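Local coordinates for protein Rho guanine nucleotide exchange factor TIAM2 (Mus musculus, PDB 3A8P) that activates the small GTPase Rac1 by stimulating its GDP-GTP exchange, linking extracellular laminin signals to the cytoskeleton and neurite growth, at residues A[20-25]-A[31-36]; A[226-231]-A[237-242]. All coordinates share one frame; numbering follows the deposited sequence.

Interaction 1 (A[20-25]-A[31-36]); sequences KPLVTL and LELVAR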
loop_
_atom_site.group_PDB
_atom_site.type_symbol
_atom_site.label_atom_id
_atom_site.label_comp_id
_atom_site.label_asym_id
_atom_site.label_seq_id
_atom_site.Cartn_x
_atom_site.Cartn_y
_atom_site.Cartn_z
ATOM N N LYS A 20 -4.382 -6.971 14.310
ATOM C CA LYS A 20 -4.687 -5.704 14.941
ATOM C C LYS A 20 -4.869 -4.605 13.905
ATOM O O LYS A 20 -3.947 -4.290 13.151
ATOM C CB LYS A 20 -3.559 -5.326 15.904
ATOM C CG LYS A 20 -3.744 -4.012 16.640
ATOM C CD LYS A 20 -2.593 -3.799 17.608
ATOM C CE LYS A 20 -2.761 -2.536 18.425
ATOM N NZ LYS A 20 -1.731 -2.452 19.501
ATOM N N PRO A 21 -6.075 -4.022 13.839
ATOM C CA PRO A 21 -6.349 -2.945 12.886
ATOM C C PRO A 21 -5.581 -1.721 13.374
ATOM O O PRO A 21 -5.507 -1.474 14.581
ATOM C CB PRO A 21 -7.864 -2.784 12.983
ATOM C CG PRO A 21 -8.143 -3.133 14.412
ATOM C CD PRO A 21 -7.277 -4.350 14.628
ATOM N N LEU A 22 -5.004 -0.961 12.446
ATOM C CA LEU A 22 -4.209 0.205 12.817
ATOM C C LEU A 22 -4.727 1.552 12.318
ATOM O O LEU A 22 -4.803 2.517 13.080
ATOM C CB LEU A 22 -2.767 0.012 12.330
ATOM C CG LEU A 22 -1.752 1.099 12.682
ATOM C CD1 LEU A 22 -1.646 1.218 14.194
ATOM C CD2 LEU A 22 -0.399 0.758 12.077
ATOM N N VAL A 23 -5.062 1.622 11.039
ATOM C CA VAL A 23 -5.544 2.859 10.450
ATOM C C VAL A 23 -6.789 2.608 9.613
ATOM O O VAL A 23 -6.928 1.551 8.994
ATOM C CB VAL A 23 -4.467 3.497 9.531
ATOM C CG1 VAL A 23 -5.019 4.754 8.873
ATOM C CG2 VAL A 23 -3.212 3.830 10.338
ATOM N N THR A 24 -7.694 3.583 9.599
ATOM C CA THR A 24 -8.912 3.471 8.812
ATOM C C THR A 24 -9.282 4.824 8.208
ATOM O O THR A 24 -8.905 5.872 8.725
ATOM C CB THR A 24 -10.097 2.960 9.658
ATOM O OG1 THR A 24 -11.224 2.747 8.799
ATOM C CG2 THR A 24 -10.477 3.976 10.732
ATOM N N LEU A 25 -10.022 4.784 7.107
ATOM C CA LEU A 25 -10.445 5.992 6.409
ATOM C C LEU A 25 -11.838 6.406 6.875
ATOM O O LEU A 25 -12.828 5.745 6.562
ATOM C CB LEU A 25 -10.451 5.727 4.903
ATOM C CG LEU A 25 -10.748 6.881 3.947
ATOM C CD1 LEU A 25 -9.683 7.956 4.090
ATOM C CD2 LEU A 25 -10.780 6.354 2.524
ATOM N N LEU A 31 -7.643 10.009 7.231
ATOM C CA LEU A 31 -7.137 8.839 7.936
ATOM C C LEU A 31 -7.128 9.071 9.440
ATOM O O LEU A 31 -6.933 10.191 9.901
ATOM C CB LEU A 31 -5.711 8.521 7.480
ATOM C CG LEU A 31 -5.463 8.202 6.006
ATOM C CD1 LEU A 31 -3.974 7.994 5.777
ATOM C CD2 LEU A 31 -6.252 6.957 5.615
ATOM N N GLU A 32 -7.345 8.009 10.205
ATOM C CA GLU A 32 -7.312 8.116 11.654
ATOM C C GLU A 32 -6.937 6.774 12.264
ATOM O O GLU A 32 -7.231 5.724 11.700
ATOM C CB GLU A 32 -8.668 8.570 12.204
ATOM C CG GLU A 32 -9.697 7.464 12.346
ATOM C CD GLU A 32 -10.908 7.897 13.161
ATOM O OE1 GLU A 32 -11.827 7.069 13.344
ATOM O OE2 GLU A 32 -10.939 9.064 13.618
ATOM N N LEU A 33 -6.275 6.811 13.412
ATOM C CA LEU A 33 -5.895 5.581 14.090
ATOM C C LEU A 33 -7.159 4.917 14.610
ATOM O O LEU A 33 -8.037 5.589 15.150
ATOM C CB LEU A 33 -4.960 5.882 15.259
ATOM C CG LEU A 33 -3.560 6.369 14.894
ATOM C CD1 LEU A 33 -2.778 6.686 16.157
ATOM C CD2 LEU A 33 -2.849 5.293 14.085
ATOM N N VAL A 34 -7.264 3.605 14.430
ATOM C CA VAL A 34 -8.429 2.874 14.906
ATOM C C VAL A 34 -8.418 2.933 16.428
ATOM O O VAL A 34 -7.377 2.743 17.056
ATOM C CB VAL A 34 -8.392 1.405 14.453
ATOM C CG1 VAL A 34 -9.600 0.662 15.002
ATOM C CG2 VAL A 34 -8.365 1.332 12.936
ATOM N N ALA A 35 -9.578 3.209 17.015
ATOM C CA ALA A 35 -9.687 3.307 18.465
ATOM C C ALA A 35 -10.005 1.965 19.115
ATOM O O ALA A 35 -10.754 1.161 18.557
ATOM C CB ALA A 35 -10.754 4.327 18.834
ATOM N N ARG A 36 -9.425 1.735 20.293
ATOM C CA ARG A 36 -9.644 0.504 21.052
ATOM C C ARG A 36 -9.024 -0.719 20.371
ATOM O O ARG A 36 -9.403 -1.860 20.631
ATOM C CB ARG A 36 -11.161 0.339 21.308
ATOM C CG ARG A 36 -11.824 -1.003 20.977
ATOM C CD ARG A 36 -12.025 -1.203 19.477
ATOM N NE ARG A 36 -13.023 -2.229 19.172
ATOM C CZ ARG A 36 -12.948 -3.502 19.554
ATOM N NH1 ARG A 36 -13.913 -4.351 19.221
ATOM N NH2 ARG A 36 -11.914 -3.931 20.269
#

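Interaction 2 (A[226-231]-A[237-242]); sequences LALGRL and SSFHAL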
loop_
_atom_site.group_PDB
_atom_site.type_symbol
_atom_site.label_atom_id
_atom_site.label_comp_id
_atom_site.label_asym_id
_atom_site.label_seq_id
_atom_site.Cartn_x
_atom_site.Cartn_y
_atom_site.Cartn_z
ATOM N N LEU A 226 3.466 15.852 6.493
ATOM C CA LEU A 226 2.809 16.520 7.614
ATOM C C LEU A 226 1.515 15.812 7.990
ATOM O O LEU A 226 1.211 15.641 9.169
ATOM C CB LEU A 226 2.507 17.985 7.273
ATOM C CG LEU A 226 3.644 18.994 7.468
ATOM C CD1 LEU A 226 4.882 18.571 6.689
ATOM C CD2 LEU A 226 3.170 20.367 7.015
ATOM N N ALA A 227 0.748 15.401 6.987
ATOM C CA ALA A 227 -0.506 14.715 7.252
ATOM C C ALA A 227 -0.229 13.377 7.930
ATOM O O ALA A 227 -0.903 13.010 8.899
ATOM C CB ALA A 227 -1.280 14.507 5.956
ATOM N N LEU A 228 0.765 12.648 7.431
ATOM C CA LEU A 228 1.095 11.363 8.024
ATOM C C LEU A 228 1.607 11.599 9.434
ATOM O O LEU A 228 1.345 10.807 10.340
ATOM C CB LEU A 228 2.135 10.614 7.169
ATOM C CG LEU A 228 1.558 10.115 5.832
ATOM C CD1 LEU A 228 2.572 9.285 5.096
ATOM C CD2 LEU A 228 0.297 9.295 6.086
ATOM N N GLY A 229 2.317 12.706 9.617
ATOM C CA GLY A 229 2.836 13.047 10.929
ATOM C C GLY A 229 1.718 13.323 11.925
ATOM O O GLY A 229 1.822 12.952 13.095
ATOM N N ARG A 230 0.649 13.980 11.476
ATOM C CA ARG A 230 -0.474 14.263 12.371
ATOM C C ARG A 230 -1.216 12.960 12.659
ATOM O O ARG A 230 -1.813 12.798 13.719
ATOM C CB ARG A 230 -1.444 15.281 11.755
ATOM C CG ARG A 230 -0.943 16.713 11.751
ATOM C CD ARG A 230 -2.045 17.678 11.313
ATOM N NE ARG A 230 -2.420 17.519 9.910
ATOM C CZ ARG A 230 -1.747 18.049 8.892
ATOM N NH1 ARG A 230 -0.661 18.778 9.119
ATOM N NH2 ARG A 230 -2.153 17.849 7.643
ATOM N N LEU A 231 -1.174 12.036 11.704
ATOM C CA LEU A 231 -1.828 10.747 11.870
ATOM C C LEU A 231 -1.137 10.043 13.026
ATOM O O LEU A 231 -1.787 9.493 13.907
ATOM C CB LEU A 231 -1.672 9.895 10.609
ATOM C CG LEU A 231 -2.555 8.651 10.424
ATOM C CD1 LEU A 231 -1.963 7.810 9.304
ATOM C CD2 LEU A 231 -2.638 7.830 11.693
ATOM N N SER A 237 3.219 1.950 4.404
ATOM C CA SER A 237 1.824 1.536 4.589
ATOM C C SER A 237 0.857 2.710 4.785
ATOM O O SER A 237 -0.220 2.737 4.178
ATOM C CB SER A 237 1.707 0.576 5.788
ATOM O OG SER A 237 2.536 -0.568 5.624
ATOM N N SER A 238 1.216 3.663 5.648
ATOM C CA SER A 238 0.339 4.808 5.867
ATOM C C SER A 238 0.363 5.708 4.624
ATOM O O SER A 238 -0.650 6.310 4.284
ATOM C CB SER A 238 0.743 5.597 7.132
ATOM O OG SER A 238 2.074 6.082 7.084
ATOM N N PHE A 239 1.508 5.775 3.940
ATOM C CA PHE A 239 1.638 6.588 2.721
ATOM C C PHE A 239 0.705 5.988 1.662
ATOM O O PHE A 239 0.027 6.712 0.925
ATOM C CB PHE A 239 3.105 6.586 2.251
ATOM C CG PHE A 239 3.386 7.462 1.047
ATOM C CD1 PHE A 239 2.599 8.574 0.759
ATOM C CD2 PHE A 239 4.460 7.175 0.212
ATOM C CE1 PHE A 239 2.876 9.391 -0.355
ATOM C CE2 PHE A 239 4.747 7.980 -0.903
ATOM C CZ PHE A 239 3.950 9.091 -1.186
ATOM N N HIS A 240 0.652 4.662 1.611
ATOM C CA HIS A 240 -0.227 3.969 0.670
ATOM C C HIS A 240 -1.682 4.318 0.999
ATOM O O HIS A 240 -2.487 4.613 0.107
ATOM C CB HIS A 240 -0.060 2.448 0.781
ATOM C CG HIS A 240 -0.901 1.680 -0.193
ATOM N ND1 HIS A 240 -1.257 0.362 0.004
ATOM C CD2 HIS A 240 -1.435 2.038 -1.386
ATOM C CE1 HIS A 240 -1.976 -0.056 -1.023
ATOM N NE2 HIS A 240 -2.099 0.943 -1.881
ATOM N N ALA A 241 -2.013 4.250 2.288
ATOM C CA ALA A 241 -3.360 4.560 2.753
ATOM C C ALA A 241 -3.719 5.991 2.374
ATOM O O ALA A 241 -4.859 6.271 1.988
ATOM C CB ALA A 241 -3.453 4.376 4.260
ATOM N N LEU A 242 -2.748 6.896 2.477
ATOM C CA LEU A 242 -2.985 8.294 2.125
ATOM C C LEU A 242 -3.279 8.426 0.631
ATOM O O LEU A 242 -4.206 9.133 0.234
ATOM C CB LEU A 242 -1.779 9.160 2.496
ATOM C CG LEU A 242 -1.976 10.648 2.190
ATOM C CD1 LEU A 242 -3.157 11.170 3.012
ATOM C CD2 LEU A 242 -0.704 11.428 2.501
#

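Interaction 1 (A[20-25]-A[31-36])
An antiparallel beta hairpin of the first PH domain, made by strands 11-26 and 30-33, holds this contact. Thr24 and Glu32 form its hydrogen-bonded pair. The N-H of Thr24 points to Glu32 O at 3.0 Å, and the N-H of Glu32 returns to Thr24 O. A third backbone bond joins Val34 N to Leu22 O at 3.0 Å. Its N-H...O angle is 166°, nearly straight, but the donor stands 51° out of the carbonyl plane. On its other edge strand 11-26 carries a classic beta bulge, with Leu22 and Val23 set against the single residue Val101 of strand 101-105.

Val23, Leu25, Leu31 and Leu33 share one face of the hairpin. Val23 and Leu33 are a non-hydrogen-bonded pair, as are Leu25 and Leu31. Each methyl of Val23 has its own leucine. CG2, beside the backbone N, meets CD2 of Leu33 at 4.0 Å, while CG1, anti to that nitrogen (chi1 177°), turns to CB and CD2 of Leu31. Further along, Leu25 CD1 meets Leu31 CD2 at 3.9 Å. This face is covered by helices 222-231 and 236-245, which touch Leu31.

On the opposite face Thr24 and Glu32 lie side by side and point the same way, with Thr24 CG2 against Glu32 CG at 3.9 Å. The hydroxyl OG1 of Thr24 is hydrogen-bonded to Asp100. Val34, just past the strand, lays CG2 against the backbone of Leu22, 3.7 Å from Leu22 C. Its side chain crosses that of Pro21 at about a right angle, with Val34 CG1 4.1 Å from Pro21 CG.

Interaction 2 (A[226-231]-A[237-242])
With CG anti to the carbonyl carbon (chi1 -70°), Leu228 reaches across to helix 236-245 and sets its two methyls on the backbone there. CD1 lies 3.7 Å from Phe239 CA and also touches Phe239 CB. CD2 sits 3.6 Å from Ser238 O and 4.1 Å from Leu242 CB. Both methyls meet Ser238 OG, each at 3.8 Å. That hydroxyl is hydrogen-bonded to Val233 O and Ser235 N in the turn between the helices, so the leucine packs on a polar atom that already has partners. One turn along, Leu231 CD1 comes to 4.1 Å from Ser238 CB. Cut back to an alanine, Leu228 would lose both methyls, and a gap is likely to open beside Ser238 and Phe239, with the two helices left without most of their apolar contact. The axes of segments 226-231 and 237-242 come within 10.5 Å, with 114° between their directions. The contact is plain packing within the CC-Ex region. Phe239 carries it on to Glu189 and Met193 of the long helix 171-206, while Leu231 and Leu242 rest on strand 30-33 of the PH domain.

How the interactions relate
Interaction 1 comes first along the chain, in the PH domain. Interaction 2 follows near the C-terminal end, in the CC-Ex region. Their centres are nevertheless only 12 Å apart, and the two contacts touch. Leu33 CD2 of the hairpin meets Leu231 CD2 of helix 222-231 at 3.5 Å. Leu31 CD1 reaches the backbone of helix 236-245, 3.7 Å from Leu242 N. The paired helices thus dock on the leucine face of the hairpin, and the chain's end folds back onto its start. This joins the two parts of the PHCCEx module, one piece of the longer exchange factor, into one body, consistent with the need for both regions in membrane localization and Rac1 activity.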